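Local coordinates for tryptophan--tRNA ligase (Mycoplasma pneumoniae, PDB 2YY5), which probably catalyses the ATP-dependent attachment of tryptophan to tRNA(Trp), working as a homodimeric aminoacyl-tRNA synthetase, at residues Val65-Ala70 with Val300-Lys305; Asn236-Ala241 with Pro246-Met251; Asn250-Leu255 with Asn273-Tyr278. The protein carries 1 engineered substitution. All blocks are in the same frame, centred on the assembly; numbering follows the deposited sequence.

Interaction 1 of 3, residues Val65-Ala70 with Val300-Lys305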
loop_
_atom_site.group_PDB
_atom_site.type_symbol
_atom_site.label_atom_id
_atom_site.label_comp_id
_atom_site.label_asym_id
_atom_site.label_seq_id
_atom_site.Cartn_x
_atom_site.Cartn_y
_atom_site.Cartn_z
ATOM N N VAL B 65 12.676 19.714 6.764
ATOM C CA VAL B 65 12.306 20.839 5.922
ATOM C C VAL B 65 13.189 22.032 6.228
ATOM O O VAL B 65 13.618 22.738 5.316
ATOM C CB VAL B 65 10.830 21.244 6.105
ATOM C CG1 VAL B 65 10.538 22.508 5.316
ATOM C CG2 VAL B 65 9.925 20.131 5.609
ATOM N N ARG B 66 13.464 22.265 7.505
ATOM C CA ARG B 66 14.326 23.374 7.873
ATOM C C ARG B 66 15.746 23.170 7.343
ATOM O O ARG B 66 16.370 24.108 6.849
ATOM C CB ARG B 66 14.349 23.560 9.387
ATOM C CG ARG B 66 13.131 24.297 9.929
ATOM C CD ARG B 66 13.388 24.784 11.337
ATOM N NE ARG B 66 13.805 23.698 12.218
ATOM C CZ ARG B 66 14.319 23.875 13.428
ATOM N NH1 ARG B 66 14.671 22.827 14.162
ATOM N NH2 ARG B 66 14.489 25.104 13.903
ATOM N N THR B 67 16.258 21.946 7.435
ATOM C CA THR B 67 17.597 21.662 6.933
ATOM C C THR B 67 17.680 21.926 5.428
ATOM O O THR B 67 18.617 22.567 4.950
ATOM C CB THR B 67 18.003 20.198 7.201
ATOM O OG1 THR B 67 18.113 19.978 8.613
ATOM C CG2 THR B 67 19.340 19.888 6.546
ATOM N N LEU B 68 16.692 21.437 4.685
ATOM C CA LEU B 68 16.671 21.621 3.237
ATOM C C LEU B 68 16.628 23.094 2.849
ATOM O O LEU B 68 17.216 23.496 1.847
ATOM C CB LEU B 68 15.486 20.871 2.623
ATOM C CG LEU B 68 15.561 19.349 2.781
ATOM C CD1 LEU B 68 14.344 18.692 2.150
ATOM C CD2 LEU B 68 16.846 18.843 2.132
ATOM N N LEU B 69 15.932 23.895 3.648
ATOM C CA LEU B 69 15.839 25.329 3.402
ATOM C C LEU B 69 17.156 25.985 3.814
ATOM O O LEU B 69 17.736 26.763 3.055
ATOM C CB LEU B 69 14.681 25.932 4.201
ATOM C CG LEU B 69 13.313 26.109 3.526
ATOM C CD1 LEU B 69 13.033 24.983 2.567
ATOM C CD2 LEU B 69 12.230 26.181 4.599
ATOM N N ALA B 70 17.635 25.648 5.010
ATOM C CA ALA B 70 18.883 26.213 5.522
ATOM C C ALA B 70 20.007 25.914 4.555
ATOM O O ALA B 70 21.032 26.589 4.535
ATOM C CB ALA B 70 19.216 25.623 6.877
ATOM N N VAL B 300 28.187 24.513 11.257
ATOM C CA VAL B 300 27.847 25.734 11.983
ATOM C C VAL B 300 26.990 26.653 11.112
ATOM O O VAL B 300 26.093 27.320 11.610
ATOM C CB VAL B 300 29.133 26.466 12.458
ATOM C CG1 VAL B 300 28.810 27.861 12.977
ATOM C CG2 VAL B 300 29.794 25.656 13.557
ATOM N N ASN B 301 27.254 26.661 9.810
ATOM C CA ASN B 301 26.491 27.491 8.879
ATOM C C ASN B 301 25.133 26.883 8.501
ATOM O O ASN B 301 24.243 27.585 8.021
ATOM C CB ASN B 301 27.314 27.760 7.616
ATOM C CG ASN B 301 26.515 28.472 6.540
ATOM O OD1 ASN B 301 25.814 27.837 5.749
ATOM N ND2 ASN B 301 26.606 29.798 6.513
ATOM N N ILE B 302 24.976 25.579 8.703
ATOM C CA ILE B 302 23.701 24.936 8.403
ATOM C C ILE B 302 22.860 25.105 9.663
ATOM O O ILE B 302 21.731 25.598 9.619
ATOM C CB ILE B 302 23.838 23.411 8.132
ATOM C CG1 ILE B 302 24.796 23.141 6.968
ATOM C CG2 ILE B 302 22.460 22.821 7.849
ATOM C CD1 ILE B 302 24.383 23.776 5.663
ATOM N N GLN B 303 23.431 24.689 10.788
ATOM C CA GLN B 303 22.764 24.780 12.077
ATOM C C GLN B 303 22.366 26.230 12.331
ATOM O O GLN B 303 21.347 26.508 12.949
ATOM C CB GLN B 303 23.705 24.254 13.170
ATOM C CG GLN B 303 23.973 22.742 13.055
ATOM C CD GLN B 303 25.135 22.246 13.915
ATOM O OE1 GLN B 303 25.251 22.597 15.089
ATOM N NE2 GLN B 303 25.992 21.414 13.331
ATOM N N ARG B 304 23.177 27.146 11.814
ATOM C CA ARG B 304 22.945 28.578 11.955
ATOM C C ARG B 304 21.655 28.949 11.238
ATOM O O ARG B 304 20.689 29.387 11.851
ATOM C CB ARG B 304 24.113 29.353 11.325
ATOM C CG ARG B 304 24.198 30.833 11.686
ATOM C CD ARG B 304 24.599 31.698 10.480
ATOM N NE ARG B 304 25.797 31.238 9.769
ATOM C CZ ARG B 304 27.033 31.233 10.270
ATOM N NH1 ARG B 304 28.048 30.793 9.532
ATOM N NH2 ARG B 304 27.262 31.662 11.505
ATOM N N LYS B 305 21.652 28.766 9.925
ATOM C CA LYS B 305 20.500 29.094 9.101
ATOM C C LYS B 305 19.278 28.251 9.446
ATOM O O LYS B 305 18.142 28.728 9.411
ATOM C CB LYS B 305 20.856 28.905 7.625
ATOM C CG LYS B 305 21.846 29.921 7.077
ATOM C CD LYS B 305 22.188 29.629 5.617
ATOM C CE LYS B 305 22.745 30.859 4.905
ATOM N NZ LYS B 305 23.956 31.439 5.566
#
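Ala70 is at the centre of this contact: its methyl points toward the backbone of Val300-Lys305. Ala70 CB lies 3.7 Å from Ile302 O and thus rests on one turn of the partner helix. The same methyl meets the root of the lysine chain, Ala70 CB standing 3.7 Å from Lys305 CB. A side chain this small suits the place, because the two backbones come so near that Ala70 CA and Lys305 CA are 4.9 Å apart. Lys305 sets out toward the partner and then turns off: its CG stands anti to the carbonyl carbon (chi1 -70°), and the chain runs on past Ala70 O, which lies 3.4 Å from Lys305 CD. A final bend takes the ammonium away from the interface, so the lysine contributes methylenes here.

On the other flank Ile302 closes the gap with its branch methyl. Ile302 CG2 approaches Ala70 CB at 4.4 Å. Thr67 presents its methyl, CG2, to Ile302 while its hydroxyl is held by Asp63 O one turn back on its own helix, with a weak bond to Arg306 besides. The axes of the two short segments come within 8.7 Å, at 117° between their N-to-C directions.

Helix 54-71 links the parallel strands 37-42 and 78-82 of the Rossmann-type catalytic core, and Val65, Leu68 and Leu69 turn their side chains to Leu80 of that sheet. Helix 284-308 belongs to the C-terminal helical part. Between the two segments only carbon groups and backbone meet, so their closeness depends on the small size of Ala70, not on polar bonds.

Interaction 2 of 3, residues Asn236-Ala241 with Pro246-Met251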
loop_
_atom_site.group_PDB
_atom_site.type_symbol
_atom_site.label_atom_id
_atom_site.label_comp_id
_atom_site.label_asym_id
_atom_site.label_seq_id
_atom_site.Cartn_x
_atom_site.Cartn_y
_atom_site.Cartn_z
ATOM N N ASN B 236 51.109 6.025 5.518
ATOM C CA ASN B 236 51.447 7.445 5.530
ATOM C C ASN B 236 51.597 8.068 4.147
ATOM O O ASN B 236 52.676 8.526 3.766
ATOM C CB ASN B 236 52.711 7.693 6.356
ATOM C CG ASN B 236 53.072 9.166 6.437
ATOM O OD1 ASN B 236 53.814 9.682 5.602
ATOM N ND2 ASN B 236 52.531 9.856 7.435
ATOM N N LYS B 237 50.501 8.090 3.397
ATOM C CA LYS B 237 50.502 8.672 2.062
ATOM C C LYS B 237 49.116 9.215 1.752
ATOM O O LYS B 237 48.167 8.448 1.598
ATOM C CB LYS B 237 50.872 7.618 1.020
ATOM C CG LYS B 237 51.345 8.215 -0.295
ATOM C CD LYS B 237 52.857 8.450 -0.301
ATOM C CE LYS B 237 53.318 9.385 0.815
ATOM N NZ LYS B 237 54.808 9.428 0.925
ATOM N N ILE B 238 48.997 10.537 1.667
ATOM C CA ILE B 238 47.707 11.153 1.373
ATOM C C ILE B 238 47.478 11.250 -0.130
ATOM O O ILE B 238 48.158 12.000 -0.832
ATOM C CB ILE B 238 47.596 12.555 2.003
ATOM C CG1 ILE B 238 47.714 12.444 3.529
ATOM C CG2 ILE B 238 46.260 13.185 1.639
ATOM C CD1 ILE B 238 47.979 13.759 4.238
ATOM N N ARG B 239 46.509 10.478 -0.610
ATOM C CA ARG B 239 46.153 10.435 -2.021
ATOM C C ARG B 239 44.811 9.731 -2.143
ATOM O O ARG B 239 44.317 9.162 -1.166
ATOM C CB ARG B 239 47.195 9.638 -2.798
ATOM C CG ARG B 239 47.304 8.186 -2.351
ATOM C CD ARG B 239 48.324 7.455 -3.184
ATOM N NE ARG B 239 49.174 6.596 -2.371
ATOM C CZ ARG B 239 50.435 6.309 -2.675
ATOM N NH1 ARG B 239 50.982 6.817 -3.773
ATOM N NH2 ARG B 239 51.152 5.526 -1.878
ATOM N N PHE B 240 44.228 9.761 -3.337
ATOM C CA PHE B 240 42.954 9.095 -3.568
ATOM C C PHE B 240 43.178 7.643 -3.977
ATOM O O PHE B 240 43.615 7.361 -5.091
ATOM C CB PHE B 240 42.147 9.811 -4.657
ATOM C CG PHE B 240 41.648 11.170 -4.255
ATOM C CD1 PHE B 240 42.477 12.287 -4.336
ATOM C CD2 PHE B 240 40.347 11.333 -3.784
ATOM C CE1 PHE B 240 42.016 13.551 -3.952
ATOM C CE2 PHE B 240 39.874 12.590 -3.400
ATOM C CZ PHE B 240 40.711 13.701 -3.483
ATOM N N ALA B 241 42.881 6.717 -3.072
ATOM C CA ALA B 241 43.054 5.299 -3.366
ATOM C C ALA B 241 41.974 4.482 -2.684
ATOM O O ALA B 241 42.258 3.678 -1.801
ATOM C CB ALA B 241 44.434 4.824 -2.916
ATOM N N PRO B 246 40.909 3.159 2.046
ATOM C CA PRO B 246 39.536 3.644 2.206
ATOM C C PRO B 246 39.406 4.830 3.152
ATOM O O PRO B 246 38.770 5.826 2.813
ATOM C CB PRO B 246 38.790 2.403 2.691
ATOM C CG PRO B 246 39.846 1.627 3.399
ATOM C CD PRO B 246 41.004 1.749 2.460
ATOM N N GLY B 247 40.011 4.722 4.331
ATOM C CA GLY B 247 39.948 5.800 5.307
ATOM C C GLY B 247 40.457 7.131 4.779
ATOM O O GLY B 247 39.695 8.087 4.655
ATOM N N VAL B 248 41.745 7.200 4.463
ATOM C CA VAL B 248 42.334 8.434 3.952
ATOM C C VAL B 248 41.648 8.945 2.688
ATOM O O VAL B 248 41.392 10.140 2.557
ATOM C CB VAL B 248 43.840 8.252 3.677
ATOM C CG1 VAL B 248 44.370 9.395 2.819
ATOM C CG2 VAL B 248 44.583 8.203 4.996
ATOM N N THR B 249 41.346 8.049 1.757
ATOM C CA THR B 249 40.691 8.465 0.525
ATOM C C THR B 249 39.338 9.119 0.819
ATOM O O THR B 249 39.007 10.153 0.244
ATOM C CB THR B 249 40.478 7.266 -0.428
ATOM O OG1 THR B 249 41.726 6.589 -0.620
ATOM C CG2 THR B 249 39.943 7.742 -1.792
ATOM N N ASN B 250 38.571 8.517 1.725
ATOM C CA ASN B 250 37.258 9.037 2.095
ATOM C C ASN B 250 37.346 10.455 2.648
ATOM O O ASN B 250 36.624 11.344 2.201
ATOM C CB ASN B 250 36.612 8.132 3.139
ATOM C CG ASN B 250 35.174 8.502 3.422
ATOM O OD1 ASN B 250 34.742 8.522 4.574
ATOM N ND2 ASN B 250 34.417 8.785 2.370
ATOM N N MET B 251 38.220 10.670 3.629
ATOM C CA MET B 251 38.370 12.001 4.209
ATOM C C MET B 251 38.793 12.989 3.127
ATOM O O MET B 251 38.422 14.155 3.141
ATOM C CB MET B 251 39.419 11.992 5.325
ATOM C CG MET B 251 38.996 11.247 6.580
ATOM S SD MET B 251 40.132 11.521 7.959
ATOM C CE MET B 251 41.424 10.359 7.559
#
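Thr249 grips the backbone of the incoming loop. Ala241 N donates to Thr249 OG1 at 2.7 Å, with an N-H...O angle of 150°, and the hydroxyl is also bonded to Gln245 O, just before helix 246-259. Threonine suits this first turn: with OG1 anti to its carbonyl carbon (chi1 -53°), the hydroxyl serves the loop amide and the preceding carbonyl at once, while the methyl is left for packing. That methyl, Thr249 CG2, sits 3.7 Å from Phe240 CA and also touches the phenyl ring obliquely through CD2.

One residue back, Val248 fills the next part of the close-packed side. Its CG1 is anti to the backbone N and reaches Ile238 CA at 4.0 Å, with Arg239 O at a similar distance; the valine methyl covers loop backbone as well as the Ile238 branch, whose CG2 lies 4.4 Å from Val248 CG1.

The solvent side is far looser. Lys237 and Arg239 are exposed and send their charged ends away from the helix, and Lys237 CG lies over one face of the Arg239 guanidinium, toward its rim.

The loop 236-241 follows helix 220-228 and folds back along the first turns of helix 246-259. Helix 284-308 closes the buried side: Tyr284 packs on both Ile238 and Val248, and its hydroxyl is bonded to Lys237 N.

Interaction 3 of 3, residues Asn250-Leu255 with Asn273-Tyr278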
loop_
_atom_site.group_PDB
_atom_site.type_symbol
_atom_site.label_atom_id
_atom_site.label_comp_id
_atom_site.label_asym_id
_atom_site.label_seq_id
_atom_site.Cartn_x
_atom_site.Cartn_y
_atom_site.Cartn_z
ATOM N N ASN B 250 38.571 8.517 1.725
ATOM C CA ASN B 250 37.258 9.037 2.095
ATOM C C ASN B 250 37.346 10.455 2.648
ATOM O O ASN B 250 36.624 11.344 2.201
ATOM C CB ASN B 250 36.612 8.132 3.139
ATOM C CG ASN B 250 35.174 8.502 3.422
ATOM O OD1 ASN B 250 34.742 8.522 4.574
ATOM N ND2 ASN B 250 34.417 8.785 2.370
ATOM N N MET B 251 38.220 10.670 3.629
ATOM C CA MET B 251 38.370 12.001 4.209
ATOM C C MET B 251 38.793 12.989 3.127
ATOM O O MET B 251 38.422 14.155 3.141
ATOM C CB MET B 251 39.419 11.992 5.325
ATOM C CG MET B 251 38.996 11.247 6.580
ATOM S SD MET B 251 40.132 11.521 7.959
ATOM C CE MET B 251 41.424 10.359 7.559
ATOM N N LEU B 252 39.567 12.499 2.176
ATOM C CA LEU B 252 40.063 13.335 1.098
ATOM C C LEU B 252 38.961 13.781 0.135
ATOM O O LEU B 252 38.903 14.955 -0.237
ATOM C CB LEU B 252 41.167 12.586 0.350
ATOM C CG LEU B 252 42.223 13.379 -0.421
ATOM C CD1 LEU B 252 42.835 14.478 0.450
ATOM C CD2 LEU B 252 43.292 12.401 -0.899
ATOM N N THR B 253 38.077 12.869 -0.268
ATOM C CA THR B 253 37.017 13.268 -1.187
ATOM C C THR B 253 35.948 14.118 -0.476
ATOM O O THR B 253 35.282 14.935 -1.117
ATOM C CB THR B 253 36.371 12.032 -1.948
ATOM O OG1 THR B 253 34.967 11.965 -1.681
ATOM C CG2 THR B 253 37.026 10.723 -1.549
ATOM N N ILE B 254 35.803 13.948 0.841
ATOM C CA ILE B 254 34.834 14.735 1.613
ATOM C C ILE B 254 35.332 16.164 1.647
ATOM O O ILE B 254 34.563 17.109 1.438
ATOM C CB ILE B 254 34.710 14.267 3.086
ATOM C CG1 ILE B 254 34.034 12.895 3.155
ATOM C CG2 ILE B 254 33.902 15.286 3.890
ATOM C CD1 ILE B 254 34.131 12.239 4.515
ATOM N N LEU B 255 36.627 16.301 1.930
ATOM C CA LEU B 255 37.300 17.595 2.003
ATOM C C LEU B 255 37.134 18.341 0.672
ATOM O O LEU B 255 36.822 19.532 0.658
ATOM C CB LEU B 255 38.798 17.399 2.302
ATOM C CG LEU B 255 39.590 18.471 3.074
ATOM C CD1 LEU B 255 41.022 18.495 2.560
ATOM C CD2 LEU B 255 38.975 19.846 2.902
ATOM N N ASN B 273 44.117 23.897 -5.822
ATOM C CA ASN B 273 43.296 22.872 -6.462
ATOM C C ASN B 273 43.883 21.466 -6.462
ATOM O O ASN B 273 43.173 20.502 -6.745
ATOM C CB ASN B 273 42.970 23.267 -7.905
ATOM C CG ASN B 273 41.801 22.470 -8.477
ATOM O OD1 ASN B 273 41.508 22.548 -9.673
ATOM N ND2 ASN B 273 41.120 21.708 -7.619
ATOM N N ASP B 274 45.170 21.340 -6.153
ATOM C CA ASP B 274 45.804 20.026 -6.140
ATOM C C ASP B 274 46.001 19.525 -4.709
ATOM O O ASP B 274 47.085 19.646 -4.140
ATOM C CB ASP B 274 47.152 20.087 -6.862
ATOM C CG ASP B 274 47.710 18.712 -7.174
ATOM O OD1 ASP B 274 47.238 17.726 -6.571
ATOM O OD2 ASP B 274 48.632 18.618 -8.015
ATOM N N LEU B 275 44.947 18.956 -4.136
ATOM C CA LEU B 275 44.998 18.435 -2.769
ATOM C C LEU B 275 46.146 17.445 -2.528
ATOM O O LEU B 275 46.825 17.504 -1.494
ATOM C CB LEU B 275 43.669 17.762 -2.409
ATOM C CG LEU B 275 42.382 18.589 -2.347
ATOM C CD1 LEU B 275 41.279 17.718 -1.726
ATOM C CD2 LEU B 275 42.592 19.843 -1.503
ATOM N N GLU B 276 46.353 16.525 -3.465
ATOM C CA GLU B 276 47.424 15.557 -3.311
ATOM C C GLU B 276 48.767 16.270 -3.249
ATOM O O GLU B 276 49.642 15.886 -2.461
ATOM C CB GLU B 276 47.428 14.546 -4.462
ATOM C CG GLU B 276 46.271 13.560 -4.434
ATOM C CD GLU B 276 46.583 12.287 -5.201
ATOM O OE1 GLU B 276 45.679 11.431 -5.357
ATOM O OE2 GLU B 276 47.743 12.142 -5.643
ATOM N N ALA B 277 48.932 17.302 -4.076
ATOM C CA ALA B 277 50.182 18.063 -4.091
ATOM C C ALA B 277 50.356 18.819 -2.771
ATOM O O ALA B 277 51.458 18.913 -2.236
ATOM C CB ALA B 277 50.195 19.041 -5.267
ATOM N N TYR B 278 49.262 19.350 -2.244
ATOM C CA TYR B 278 49.305 20.083 -0.990
ATOM C C TYR B 278 49.677 19.174 0.186
ATOM O O TYR B 278 50.546 19.502 0.997
ATOM C CB TYR B 278 47.944 20.730 -0.711
ATOM C CG TYR B 278 47.909 21.470 0.605
ATOM C CD1 TYR B 278 48.372 22.781 0.702
ATOM C CD2 TYR B 278 47.480 20.836 1.770
ATOM C CE1 TYR B 278 48.414 23.440 1.928
ATOM C CE2 TYR B 278 47.521 21.486 2.996
ATOM C CZ TYR B 278 47.988 22.788 3.069
ATOM O OH TYR B 278 48.039 23.428 4.288
#
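Leu275 packs against helix 246-259 and meets two leucines three residues, or nearly one turn, apart. The apolar contacts all pass through one methyl: Leu275 CD1 is 4.2 Å from Leu252 CD1 and 4.4 Å from Leu255 CD1. It also touches backbone, lying 3.9 Å from Leu252 O. Leu275 CG is anti to its carbonyl carbon (chi1 -64°), which extends the branched end toward the partner helix. Leucine fits because its long, forked chain spans a gap in which the nearest CA atoms, of Leu252 and Leu275, are 8.1 Å apart.

The polar interactions serve the short helix 275-278 itself. Asp274 is its N-cap, and Ala277 N donates to Asp274 OD1 at 3.0 Å, from well above the carboxylate plane. An aspartate here accepts from a first-turn amide that no earlier helical carbonyl can serve, and probably gains from the positive end of the helix dipole. Within the same helix, Glu276 OE1 accepts from Phe240 N of the loop 236-241.

Around this core, Leu275 also packs on Lys256 and Leu259 farther along helix 246-259. Leu252 also touches Leu287 of helix 284-308, while Ile254 meets Leu19, part of the predicted HIGH region, and Leu23, both of helix 19-26.

How the interactions relate
Interactions 2 and 3 form one continuous patch, their centres 8 Å apart, on successive turns of helix 246-259, and they share Asn250 and Met251. Leu252 packs on the backbone at Arg239 and on the ring of Phe240, joining the two contacts. Interaction 1 lies apart, its centre 29 Å from that of interaction 2 and 25 Å from that of interaction 3. Its segments bracket the other two in the chain, at residues 65-70 and 300-305. Helix 284-308 ties the set together: its start packs on the patch, while its far end leans on helix 54-71 of the nucleotide-binding core, which probably helps fasten the C-terminal helices to the catalytic fold.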